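Bifunctional thiamine biosynthesis protein ThiDN (Methanocaldococcus jannaschii DSM 2661, PDB 2PHP) probably phosphorylates hydroxymethylpyrimidine and its monophosphate and, through the C-terminal ThiN domain seen in this crystal, joins the pyrimidine diphosphate to thiazole phosphate to make thiamine phosphate. Local coordinates at residues Arg56-Lys59 with Phe65-Val68. Sequence-based numbering, arbitrary orientation.
Sequences RIIK and FYIV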
ATOM      1  N   ARG B  56     -10.952   3.239  -2.200  1.00 27.35           N
ATOM      2  CA  ARG B  56     -11.661   4.264  -1.445  1.00 27.65           C
ATOM      3  C   ARG B  56     -10.824   4.695  -0.255  1.00 27.11           C
ATOM      4  O   ARG B  56      -9.765   4.129  -0.004  1.00 24.53           O
ATOM      5  CB  ARG B  56     -13.020   3.747  -0.958  1.00 30.48           C
ATOM      6  CG  ARG B  56     -14.159   4.061  -1.938  1.00 37.18           C
ATOM      7  CD  ARG B  56     -15.530   3.989  -1.286  1.00 43.08           C
ATOM      8  NE  ARG B  56     -16.552   4.555  -2.164  1.00 47.51           N
ATOM      9  CZ  ARG B  56     -17.806   4.818  -1.800  1.00 50.00           C
ATOM     10  NH1 ARG B  56     -18.213   4.563  -0.565  1.00 49.39           N
ATOM     11  NH2 ARG B  56     -18.645   5.370  -2.668  1.00 51.91           N
ATOM     12  N   ILE B  57     -11.286   5.715   0.461  1.00 24.53           N
ATOM     13  CA  ILE B  57     -10.580   6.172   1.645  1.00 24.82           C
ATOM     14  C   ILE B  57     -11.297   5.510   2.807  1.00 24.47           C
ATOM     15  O   ILE B  57     -12.510   5.679   2.964  1.00 25.44           O
ATOM     16  CB  ILE B  57     -10.651   7.702   1.776  1.00 24.93           C
ATOM     17  CG1 ILE B  57      -9.980   8.332   0.554  1.00 24.05           C
ATOM     18  CG2 ILE B  57      -9.956   8.147   3.065  1.00 22.68           C
ATOM     19  CD1 ILE B  57     -10.211   9.805   0.408  1.00 27.68           C
ATOM     20  N   ILE B  58     -10.570   4.725   3.596  1.00 24.29           N
ATOM     21  CA  ILE B  58     -11.178   4.021   4.719  1.00 23.28           C
ATOM     22  C   ILE B  58     -10.455   4.244   6.039  1.00 25.04           C
ATOM     23  O   ILE B  58      -9.293   4.662   6.075  1.00 22.58           O
ATOM     24  CB  ILE B  58     -11.256   2.492   4.450  1.00 21.36           C
ATOM     25  CG1 ILE B  58      -9.848   1.899   4.368  1.00 22.87           C
ATOM     26  CG2 ILE B  58     -12.005   2.220   3.142  1.00 19.35           C
ATOM     27  CD1 ILE B  58      -9.842   0.368   4.267  1.00 21.23           C
ATOM     28  N   LYS B  59     -11.151   3.944   7.130  1.00 26.57           N
ATOM     29  CA  LYS B  59     -10.578   4.130   8.456  1.00 30.19           C
ATOM     30  C   LYS B  59      -9.492   3.123   8.777  1.00 29.56           C
ATOM     31  O   LYS B  59      -9.560   1.967   8.363  1.00 28.77           O
ATOM     32  CB  LYS B  59     -11.663   4.034   9.538  1.00 32.49           C
ATOM     33  CG  LYS B  59     -12.583   5.242   9.607  1.00 39.14           C
ATOM     34  CD  LYS B  59     -13.581   5.139  10.764  1.00 44.44           C
ATOM     35  CE  LYS B  59     -14.441   6.408  10.870  1.00 46.56           C
ATOM     36  NZ  LYS B  59     -15.403   6.356  12.007  1.00 49.11           N
ATOM     37  N   PHE B  65      -6.226   6.933   8.660  1.00 29.91           N
ATOM     38  CA  PHE B  65      -7.002   6.357   7.574  1.00 30.03           C
ATOM     39  C   PHE B  65      -6.101   5.867   6.437  1.00 29.47           C
ATOM     40  O   PHE B  65      -4.916   6.180   6.401  1.00 29.01           O
ATOM     41  CB  PHE B  65      -7.987   7.403   7.051  1.00 30.10           C
ATOM     42  CG  PHE B  65      -7.330   8.671   6.569  1.00 33.67           C
ATOM     43  CD1 PHE B  65      -7.095   8.879   5.212  1.00 34.07           C
ATOM     44  CD2 PHE B  65      -6.948   9.661   7.472  1.00 35.01           C
ATOM     45  CE1 PHE B  65      -6.490  10.055   4.759  1.00 35.26           C
ATOM     46  CE2 PHE B  65      -6.338  10.843   7.026  1.00 36.01           C
ATOM     47  CZ  PHE B  65      -6.113  11.039   5.666  1.00 34.30           C
ATOM     48  N   TYR B  66      -6.676   5.091   5.524  1.00 26.41           N
ATOM     49  CA  TYR B  66      -5.945   4.563   4.376  1.00 26.43           C
ATOM     50  C   TYR B  66      -6.547   5.088   3.075  1.00 27.32           C
ATOM     51  O   TYR B  66      -7.782   5.098   2.907  1.00 26.10           O
ATOM     52  CB  TYR B  66      -6.040   3.032   4.311  1.00 25.00           C
ATOM     53  CG  TYR B  66      -5.448   2.275   5.473  1.00 28.09           C
ATOM     54  CD1 TYR B  66      -4.069   2.214   5.660  1.00 27.91           C
ATOM     55  CD2 TYR B  66      -6.268   1.571   6.357  1.00 26.36           C
ATOM     56  CE1 TYR B  66      -3.520   1.464   6.694  1.00 28.32           C
ATOM     57  CE2 TYR B  66      -5.732   0.822   7.389  1.00 28.10           C
ATOM     58  CZ  TYR B  66      -4.353   0.771   7.550  1.00 29.66           C
ATOM     59  OH  TYR B  66      -3.802   0.008   8.556  1.00 29.66           O
ATOM     60  N   ILE B  67      -5.688   5.516   2.155  1.00 25.96           N
ATOM     61  CA  ILE B  67      -6.157   5.958   0.848  1.00 26.52           C
ATOM     62  C   ILE B  67      -5.813   4.781  -0.065  1.00 26.49           C
ATOM     63  O   ILE B  67      -4.642   4.503  -0.329  1.00 24.55           O
ATOM     64  CB  ILE B  67      -5.468   7.251   0.405  1.00 27.31           C
ATOM     65  CG1 ILE B  67      -5.803   8.356   1.417  1.00 31.37           C
ATOM     66  CG2 ILE B  67      -5.963   7.654  -0.980  1.00 28.16           C
ATOM     67  CD1 ILE B  67      -5.301   9.727   1.055  1.00 33.35           C
ATOM     68  N   VAL B  68      -6.848   4.088  -0.532  1.00 24.94           N
ATOM     69  CA  VAL B  68      -6.674   2.880  -1.336  1.00 26.51           C
ATOM     70  C   VAL B  68      -6.961   2.978  -2.832  1.00 28.47           C
ATOM     71  O   VAL B  68      -8.005   3.486  -3.239  1.00 29.38           O
ATOM     72  CB  VAL B  68      -7.566   1.737  -0.756  1.00 26.55           C
ATOM     73  CG1 VAL B  68      -7.207   0.386  -1.402  1.00 24.68           C
ATOM     74  CG2 VAL B  68      -7.410   1.681   0.769  1.00 26.68           C
TER
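Ile-57 and Phe-65 lie side by side and point the same way on one face of a two-stranded antiparallel hairpin, with CG2 of Ile-57 3.7 Å from CD1 of the Phe-65 ring. The isoleucine's own torsion brings that methyl there: CG2 stands anti to the backbone N, while CG1 turns beside the N and comes within 4.3 Å of CG1 of Ile-67, its non-hydrogen-bonded partner. A beta-branched residue can thus face two neighbours at once, closely with its CG2 methyl and more loosely with CG1. In Phe-65, CG sits between the backbone N and the carbonyl carbon (chi1 58°), which stands the ring up on this same face.

On the other face Ile-58 and Tyr-66 form the hydrogen-bonded pair. CG1 of Ile-58 rests 4.0 Å from CB of Tyr-66 and reaches the phenol ring at its edge, near the ring plane, so the aliphatic chain crosses the tyrosine at a slant. The long tyrosine offers hydrocarbon to Ile-58 and still carries its hydroxyl beyond the hairpin, to a hydrogen bond with Thr-54 of the second subunit.

Between the faces, the backbones grip each other twice at this pair: Tyr-66 N donates to Ile-58 O at 2.7 Å, almost straight at 169°, and Ile-58 N donates to Tyr-66 O at 2.9 Å. A third bond, Val-68 N to Arg-56 O, prolongs the pairing.

The side chain of Arg-56 sets out away from the partner strand, its NH1 hydrogen-bonded to the backbone O of Val-33. Within the ThiN domain, buried Ile-57 packs on Met-97 of strand 95-100 of the large mixed sheet, whereas Ile-58 and Val-68 meet Val-68 and Tyr-66, respectively, of the second subunit; the hairpin formed by strands 57-59 and 65-67 therefore joins that sheet to the subunit interface.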